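Local coordinates for mannitol dehydrogenase (Pseudomonas fluorescens, PDB 1LJ8), which probably catalyses the NAD-dependent interconversion of mannitol and fructose, as a long-chain dehydrogenase that binds NAD in a Rossmann domain, at residues T400-L412 with E464-R477. Numbering follows the deposited sequence.
Sequences TERAALVVAAWAL and EFVAAFERCYGSLR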
ATOM      1  N   THR A 400      -7.174  -3.761  26.120  1.00 16.18           N
ATOM      2  CA  THR A 400      -7.475  -3.564  24.681  1.00 15.48           C
ATOM      3  C   THR A 400      -8.044  -2.192  24.350  1.00 16.99           C
ATOM      4  O   THR A 400      -8.282  -1.895  23.174  1.00 16.22           O
ATOM      5  CB  THR A 400      -8.508  -4.599  24.151  1.00 16.05           C
ATOM      6  OG1 THR A 400      -9.771  -4.423  24.815  1.00 16.56           O
ATOM      7  CG2 THR A 400      -7.993  -6.042  24.374  1.00 18.38           C
ATOM      8  N   GLU A 401      -8.253  -1.367  25.365  1.00 16.39           N
ATOM      9  CA  GLU A 401      -8.919  -0.090  25.158  1.00 16.92           C
ATOM     10  C   GLU A 401      -8.371   0.826  24.077  1.00 15.76           C
ATOM     11  O   GLU A 401      -9.156   1.392  23.303  1.00 16.89           O
ATOM     12  CB  GLU A 401      -8.988   0.697  26.462  1.00 19.80           C
ATOM     13  CG  GLU A 401     -10.209   1.576  26.506  1.00 25.15           C
ATOM     14  CD  GLU A 401     -11.289   0.930  27.364  1.00 30.24           C
ATOM     15  OE1 GLU A 401     -11.178  -0.294  27.661  1.00 31.20           O
ATOM     16  OE2 GLU A 401     -12.234   1.635  27.724  1.00 30.70           O
ATOM     17  N   ARG A 402      -7.050   1.015  24.036  1.00 13.73           N
ATOM     18  CA  ARG A 402      -6.508   1.893  22.999  1.00 15.04           C
ATOM     19  C   ARG A 402      -6.742   1.315  21.619  1.00 15.19           C
ATOM     20  O   ARG A 402      -7.017   2.072  20.677  1.00 15.06           O
ATOM     21  CB  ARG A 402      -5.017   2.119  23.171  1.00 14.56           C
ATOM     22  CG  ARG A 402      -4.606   2.944  24.457  1.00 17.85           C
ATOM     23  CD  ARG A 402      -3.083   2.908  24.606  1.00 17.47           C
ATOM     24  NE  ARG A 402      -2.656   1.585  25.075  1.00 17.66           N
ATOM     25  CZ  ARG A 402      -2.657   1.194  26.350  1.00 18.37           C
ATOM     26  NH1 ARG A 402      -3.035   2.013  27.343  1.00 19.77           N
ATOM     27  NH2 ARG A 402      -2.350  -0.057  26.644  1.00 18.20           N
ATOM     28  N   ALA A 403      -6.611  -0.006  21.476  1.00 13.83           N
ATOM     29  CA  ALA A 403      -6.807  -0.614  20.143  1.00 14.31           C
ATOM     30  C   ALA A 403      -8.285  -0.645  19.785  1.00 13.81           C
ATOM     31  O   ALA A 403      -8.674  -0.492  18.613  1.00 14.70           O
ATOM     32  CB  ALA A 403      -6.215  -2.038  20.119  1.00 13.41           C
ATOM     33  N   ALA A 404      -9.125  -0.849  20.804  1.00 13.09           N
ATOM     34  CA  ALA A 404     -10.575  -0.855  20.575  1.00 14.01           C
ATOM     35  C   ALA A 404     -11.027   0.509  20.091  1.00 13.49           C
ATOM     36  O   ALA A 404     -11.958   0.598  19.297  1.00 14.01           O
ATOM     37  CB  ALA A 404     -11.369  -1.244  21.910  1.00 13.77           C
ATOM     38  N   LEU A 405     -10.376   1.563  20.557  1.00 11.96           N
ATOM     39  CA  LEU A 405     -10.766   2.923  20.147  1.00 12.68           C
ATOM     40  C   LEU A 405     -10.557   3.096  18.643  1.00 12.81           C
ATOM     41  O   LEU A 405     -11.328   3.812  18.010  1.00 12.57           O
ATOM     42  CB  LEU A 405      -9.958   4.000  20.938  1.00 12.81           C
ATOM     43  CG  LEU A 405     -10.269   5.463  20.553  1.00 12.68           C
ATOM     44  CD1 LEU A 405     -11.772   5.768  20.886  1.00 12.74           C
ATOM     45  CD2 LEU A 405      -9.339   6.431  21.328  1.00 13.98           C
ATOM     46  N   VAL A 406      -9.527   2.459  18.068  1.00 12.87           N
ATOM     47  CA  VAL A 406      -9.318   2.573  16.614  1.00 13.03           C
ATOM     48  C   VAL A 406     -10.547   2.022  15.863  1.00 12.06           C
ATOM     49  O   VAL A 406     -11.021   2.604  14.866  1.00 13.30           O
ATOM     50  CB  VAL A 406      -8.070   1.780  16.148  1.00 13.34           C
ATOM     51  CG1 VAL A 406      -7.846   2.047  14.624  1.00 14.69           C
ATOM     52  CG2 VAL A 406      -6.829   2.181  16.958  1.00 13.78           C
ATOM     53  N   VAL A 407     -11.040   0.863  16.317  1.00 12.44           N
ATOM     54  CA  VAL A 407     -12.188   0.208  15.688  1.00 12.30           C
ATOM     55  C   VAL A 407     -13.482   1.025  15.926  1.00 12.76           C
ATOM     56  O   VAL A 407     -14.336   1.128  15.034  1.00 12.58           O
ATOM     57  CB  VAL A 407     -12.358  -1.265  16.221  1.00 14.30           C
ATOM     58  CG1 VAL A 407     -13.533  -1.999  15.480  1.00 13.43           C
ATOM     59  CG2 VAL A 407     -11.067  -2.042  15.979  1.00 12.26           C
ATOM     60  N   ALA A 408     -13.645   1.550  17.147  1.00 12.90           N
ATOM     61  CA  ALA A 408     -14.797   2.366  17.475  1.00 13.32           C
ATOM     62  C   ALA A 408     -14.769   3.654  16.598  1.00 13.11           C
ATOM     63  O   ALA A 408     -15.830   4.136  16.106  1.00 12.94           O
ATOM     64  CB  ALA A 408     -14.744   2.744  18.992  1.00 13.41           C
ATOM     65  N   ALA A 409     -13.572   4.217  16.433  1.00 12.99           N
ATOM     66  CA  ALA A 409     -13.425   5.461  15.632  1.00 13.35           C
ATOM     67  C   ALA A 409     -13.860   5.168  14.195  1.00 13.29           C
ATOM     68  O   ALA A 409     -14.562   5.968  13.562  1.00 12.01           O
ATOM     69  CB  ALA A 409     -11.948   5.949  15.649  1.00 12.39           C
ATOM     70  N   TRP A 410     -13.409   4.034  13.662  1.00 13.55           N
ATOM     71  CA  TRP A 410     -13.812   3.660  12.290  1.00 12.49           C
ATOM     72  C   TRP A 410     -15.340   3.514  12.217  1.00 13.98           C
ATOM     73  O   TRP A 410     -15.973   3.983  11.249  1.00 12.21           O
ATOM     74  CB  TRP A 410     -13.169   2.314  11.876  1.00 12.57           C
ATOM     75  CG  TRP A 410     -13.450   1.927  10.450  1.00 11.52           C
ATOM     76  CD1 TRP A 410     -13.166   2.686   9.334  1.00 10.63           C
ATOM     77  CD2 TRP A 410     -13.991   0.681   9.960  1.00 13.40           C
ATOM     78  NE1 TRP A 410     -13.482   1.972   8.187  1.00 13.42           N
ATOM     79  CE2 TRP A 410     -13.989   0.752   8.537  1.00 14.43           C
ATOM     80  CE3 TRP A 410     -14.462  -0.476  10.575  1.00 16.45           C
ATOM     81  CZ2 TRP A 410     -14.449  -0.302   7.723  1.00 16.72           C
ATOM     82  CZ3 TRP A 410     -14.928  -1.541   9.765  1.00 17.89           C
ATOM     83  CH2 TRP A 410     -14.914  -1.433   8.347  1.00 18.46           C
ATOM     84  N   ALA A 411     -15.935   2.875  13.237  1.00 13.91           N
ATOM     85  CA  ALA A 411     -17.377   2.665  13.234  1.00 14.10           C
ATOM     86  C   ALA A 411     -18.138   3.986  13.166  1.00 15.43           C
ATOM     87  O   ALA A 411     -19.100   4.133  12.371  1.00 16.22           O
ATOM     88  CB  ALA A 411     -17.841   1.849  14.501  1.00 15.09           C
ATOM     89  N   LEU A 412     -17.708   4.943  13.970  1.00 13.16           N
ATOM     90  CA  LEU A 412     -18.404   6.242  14.001  1.00 15.19           C
ATOM     91  C   LEU A 412     -18.107   7.000  12.712  1.00 14.47           C
ATOM     92  O   LEU A 412     -18.992   7.617  12.135  1.00 14.47           O
ATOM     93  CB  LEU A 412     -17.974   7.067  15.216  1.00 15.59           C
ATOM     94  CG  LEU A 412     -18.749   8.405  15.409  1.00 18.74           C
ATOM     95  CD1 LEU A 412     -20.254   8.160  15.501  1.00 16.20           C
ATOM     96  CD2 LEU A 412     -18.297   9.100  16.647  1.00 15.93           C
ATOM     97  N   GLU A 464     -14.210  -8.785  26.880  1.00 17.99           N
ATOM     98  CA  GLU A 464     -13.359  -7.659  27.230  1.00 18.12           C
ATOM     99  C   GLU A 464     -13.265  -6.673  26.048  1.00 18.91           C
ATOM    100  O   GLU A 464     -13.419  -5.470  26.203  1.00 17.38           O
ATOM    101  CB  GLU A 464     -11.921  -8.115  27.510  1.00 22.03           C
ATOM    102  CG  GLU A 464     -11.661  -8.811  28.867  1.00 25.03           C
ATOM    103  CD  GLU A 464     -12.267 -10.200  29.003  1.00 27.69           C
ATOM    104  OE1 GLU A 464     -12.276 -10.647  30.176  1.00 32.05           O
ATOM    105  OE2 GLU A 464     -12.709 -10.853  28.010  1.00 22.27           O
ATOM    106  N   PHE A 465     -13.001  -7.199  24.868  1.00 17.47           N
ATOM    107  CA  PHE A 465     -12.829  -6.286  23.732  1.00 16.23           C
ATOM    108  C   PHE A 465     -14.156  -5.664  23.342  1.00 14.97           C
ATOM    109  O   PHE A 465     -14.242  -4.460  23.048  1.00 15.48           O
ATOM    110  CB  PHE A 465     -12.250  -7.020  22.509  1.00 15.48           C
ATOM    111  CG  PHE A 465     -12.068  -6.100  21.327  1.00 13.80           C
ATOM    112  CD1 PHE A 465     -10.881  -5.383  21.181  1.00 14.31           C
ATOM    113  CD2 PHE A 465     -13.107  -5.888  20.436  1.00 14.84           C
ATOM    114  CE1 PHE A 465     -10.727  -4.445  20.149  1.00 13.72           C
ATOM    115  CE2 PHE A 465     -12.982  -4.954  19.380  1.00 14.98           C
ATOM    116  CZ  PHE A 465     -11.797  -4.239  19.244  1.00 14.18           C
ATOM    117  N   VAL A 466     -15.210  -6.471  23.313  1.00 14.13           N
ATOM    118  CA  VAL A 466     -16.509  -5.912  22.933  1.00 14.22           C
ATOM    119  C   VAL A 466     -16.928  -4.776  23.903  1.00 15.07           C
ATOM    120  O   VAL A 466     -17.436  -3.747  23.466  1.00 14.99           O
ATOM    121  CB  VAL A 466     -17.593  -7.016  22.919  1.00 16.47           C
ATOM    122  CG1 VAL A 466     -18.993  -6.379  22.756  1.00 18.18           C
ATOM    123  CG2 VAL A 466     -17.326  -7.970  21.743  1.00 15.72           C
ATOM    124  N   ALA A 467     -16.693  -4.951  25.203  1.00 14.07           N
ATOM    125  CA  ALA A 467     -17.070  -3.906  26.180  1.00 14.93           C
ATOM    126  C   ALA A 467     -16.254  -2.622  25.932  1.00 15.09           C
ATOM    127  O   ALA A 467     -16.784  -1.513  25.996  1.00 15.00           O
ATOM    128  CB  ALA A 467     -16.811  -4.409  27.622  1.00 14.33           C
ATOM    129  N   ALA A 468     -14.973  -2.795  25.636  1.00 15.15           N
ATOM    130  CA  ALA A 468     -14.100  -1.650  25.385  1.00 15.94           C
ATOM    131  C   ALA A 468     -14.566  -0.925  24.102  1.00 15.63           C
ATOM    132  O   ALA A 468     -14.604   0.303  24.042  1.00 17.09           O
ATOM    133  CB  ALA A 468     -12.644  -2.117  25.236  1.00 15.98           C
ATOM    134  N   PHE A 469     -14.898  -1.697  23.081  1.00 14.67           N
ATOM    135  CA  PHE A 469     -15.389  -1.120  21.826  1.00 14.77           C
ATOM    136  C   PHE A 469     -16.657  -0.330  22.063  1.00 15.92           C
ATOM    137  O   PHE A 469     -16.798   0.789  21.583  1.00 15.98           O
ATOM    138  CB  PHE A 469     -15.663  -2.239  20.806  1.00 14.42           C
ATOM    139  CG  PHE A 469     -16.396  -1.761  19.595  1.00 16.07           C
ATOM    140  CD1 PHE A 469     -15.713  -1.154  18.548  1.00 14.20           C
ATOM    141  CD2 PHE A 469     -17.780  -1.860  19.540  1.00 16.48           C
ATOM    142  CE1 PHE A 469     -16.384  -0.648  17.470  1.00 16.04           C
ATOM    143  CE2 PHE A 469     -18.485  -1.347  18.444  1.00 16.99           C
ATOM    144  CZ  PHE A 469     -17.773  -0.733  17.399  1.00 17.22           C
ATOM    145  N   GLU A 470     -17.587  -0.890  22.833  1.00 16.55           N
ATOM    146  CA  GLU A 470     -18.829  -0.188  23.088  1.00 15.07           C
ATOM    147  C   GLU A 470     -18.641   1.096  23.913  1.00 16.78           C
ATOM    148  O   GLU A 470     -19.305   2.099  23.629  1.00 14.70           O
ATOM    149  CB  GLU A 470     -19.834  -1.143  23.760  1.00 17.27           C
ATOM    150  CG  GLU A 470     -20.333  -2.216  22.775  1.00 18.32           C
ATOM    151  CD  GLU A 470     -21.348  -3.160  23.379  1.00 21.81           C
ATOM    152  OE1 GLU A 470     -21.581  -3.103  24.602  1.00 25.25           O
ATOM    153  OE2 GLU A 470     -21.907  -3.973  22.620  1.00 22.19           O
ATOM    154  N   ARG A 471     -17.767   1.054  24.925  1.00 16.62           N
ATOM    155  CA  ARG A 471     -17.446   2.236  25.771  1.00 17.61           C
ATOM    156  C   ARG A 471     -16.866   3.340  24.855  1.00 16.56           C
ATOM    157  O   ARG A 471     -17.241   4.517  24.929  1.00 15.28           O
ATOM    158  CB  ARG A 471     -16.318   1.927  26.790  1.00 17.86           C
ATOM    159  CG  ARG A 471     -16.667   1.025  27.938  1.00 20.54           C
ATOM    160  CD  ARG A 471     -15.587   1.102  28.992  1.00 18.16           C
ATOM    161  NE  ARG A 471     -14.371   0.326  28.701  1.00 18.44           N
ATOM    162  CZ  ARG A 471     -14.260  -0.980  28.938  1.00 18.21           C
ATOM    163  NH1 ARG A 471     -15.276  -1.656  29.442  1.00 19.72           N
ATOM    164  NH2 ARG A 471     -13.108  -1.606  28.750  1.00 21.35           N
ATOM    165  N   CYS A 472     -15.901   2.939  24.046  1.00 15.55           N
ATOM    166  CA  CYS A 472     -15.236   3.878  23.131  1.00 15.57           C
ATOM    167  C   CYS A 472     -16.194   4.504  22.151  1.00 15.69           C
ATOM    168  O   CYS A 472     -16.184   5.736  21.954  1.00 15.37           O
ATOM    169  CB  CYS A 472     -14.071   3.183  22.360  1.00 16.31           C
ATOM    170  SG  CYS A 472     -12.618   2.850  23.431  1.00 17.59           S
ATOM    171  N   TYR A 473     -17.013   3.679  21.512  1.00 15.22           N
ATOM    172  CA  TYR A 473     -17.969   4.225  20.536  1.00 15.07           C
ATOM    173  C   TYR A 473     -18.944   5.236  21.192  1.00 17.52           C
ATOM    174  O   TYR A 473     -19.175   6.343  20.671  1.00 14.14           O
ATOM    175  CB  TYR A 473     -18.728   3.085  19.902  1.00 15.79           C
ATOM    176  CG  TYR A 473     -19.690   3.547  18.838  1.00 15.13           C
ATOM    177  CD1 TYR A 473     -19.261   3.757  17.536  1.00 15.02           C
ATOM    178  CD2 TYR A 473     -21.013   3.853  19.161  1.00 15.53           C
ATOM    179  CE1 TYR A 473     -20.141   4.274  16.563  1.00 17.11           C
ATOM    180  CE2 TYR A 473     -21.909   4.378  18.217  1.00 17.96           C
ATOM    181  CZ  TYR A 473     -21.456   4.588  16.916  1.00 18.12           C
ATOM    182  OH  TYR A 473     -22.297   5.136  15.959  1.00 20.80           O
ATOM    183  N   GLY A 474     -19.527   4.848  22.333  1.00 15.99           N
ATOM    184  CA  GLY A 474     -20.436   5.765  23.004  1.00 17.24           C
ATOM    185  C   GLY A 474     -19.740   7.058  23.402  1.00 15.71           C
ATOM    186  O   GLY A 474     -20.322   8.143  23.265  1.00 16.24           O
ATOM    187  N   SER A 475     -18.505   6.960  23.878  1.00 16.08           N
ATOM    188  CA  SER A 475     -17.808   8.161  24.303  1.00 16.69           C
ATOM    189  C   SER A 475     -17.520   9.051  23.075  1.00 17.34           C
ATOM    190  O   SER A 475     -17.726  10.271  23.099  1.00 15.75           O
ATOM    191  CB  SER A 475     -16.507   7.802  25.004  1.00 17.44           C
ATOM    192  OG  SER A 475     -15.871   8.982  25.464  1.00 19.67           O
ATOM    193  N   LEU A 476     -17.046   8.442  22.000  1.00 15.95           N
ATOM    194  CA  LEU A 476     -16.795   9.262  20.821  1.00 16.48           C
ATOM    195  C   LEU A 476     -18.064  10.014  20.362  1.00 15.98           C
ATOM    196  O   LEU A 476     -18.029  11.206  20.012  1.00 16.45           O
ATOM    197  CB  LEU A 476     -16.267   8.357  19.681  1.00 14.89           C
ATOM    198  CG  LEU A 476     -14.800   7.936  19.838  1.00 13.35           C
ATOM    199  CD1 LEU A 476     -14.424   7.018  18.628  1.00 13.60           C
ATOM    200  CD2 LEU A 476     -13.888   9.172  19.850  1.00 13.54           C
ATOM    201  N   ARG A 477     -19.183   9.317  20.339  1.00 16.78           N
ATOM    202  CA  ARG A 477     -20.447   9.910  19.882  1.00 18.47           C
ATOM    203  C   ARG A 477     -20.930  11.025  20.806  1.00 20.19           C
ATOM    204  O   ARG A 477     -21.277  12.125  20.353  1.00 20.12           O
ATOM    205  CB  ARG A 477     -21.524   8.816  19.826  1.00 18.92           C
ATOM    206  CG  ARG A 477     -22.875   9.271  19.337  1.00 21.04           C
ATOM    207  CD  ARG A 477     -23.937   8.223  19.629  1.00 22.76           C
ATOM    208  NE  ARG A 477     -23.998   8.013  21.084  1.00 23.63           N
ATOM    209  CZ  ARG A 477     -24.199   6.833  21.661  1.00 24.78           C
ATOM    210  NH1 ARG A 477     -24.374   5.747  20.917  1.00 22.15           N
ATOM    211  NH2 ARG A 477     -24.165   6.734  22.993  1.00 23.80           N
TER
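The side chain of E401 reaches across to R471 and illustrates how a helix rich in alanine, packed on one that brings larger side chains, can carry a salt bridge at one end. Beyond CB, its CG lies 4.1 Å from C472 SG; a bend at chi2 then brings the carboxylate up to R471. There OE1 accepts from R471 NH2 at 2.6 Å and also rests against A468 CB, while OE2 accepts from R471 NE in a nearly straight bond (177°). Both oxygens use syn lone pairs, and the carboxylate and guanidinium planes are nearly coplanar, a side-on, two-pronged pairing that fixes the rotation of both groups. Cutting E401 back to an alanine would probably leave the R471 guanidinium without its carboxylate mate and free to turn. Further along, small residues let the axes approach to 8.2 Å at a crossing of -54°, with knobs-into-holes packing: A408 sits among F469, C472, Y473 and L476, its CB tight against C472 CB at 3.5 Å. F469, with CG anti to its own N (chi1 170°), brings CE1 to 3.4 Å from A408 CA, and L476 CD1 lies against A409. Within the C-terminal domain, helix 325-339 packs on L405, helix 387-396 contacts V407 and F465, and helix 444-448 touches A411, F469 and Y473, whose hydroxyl is hydrogen-bonded to D441.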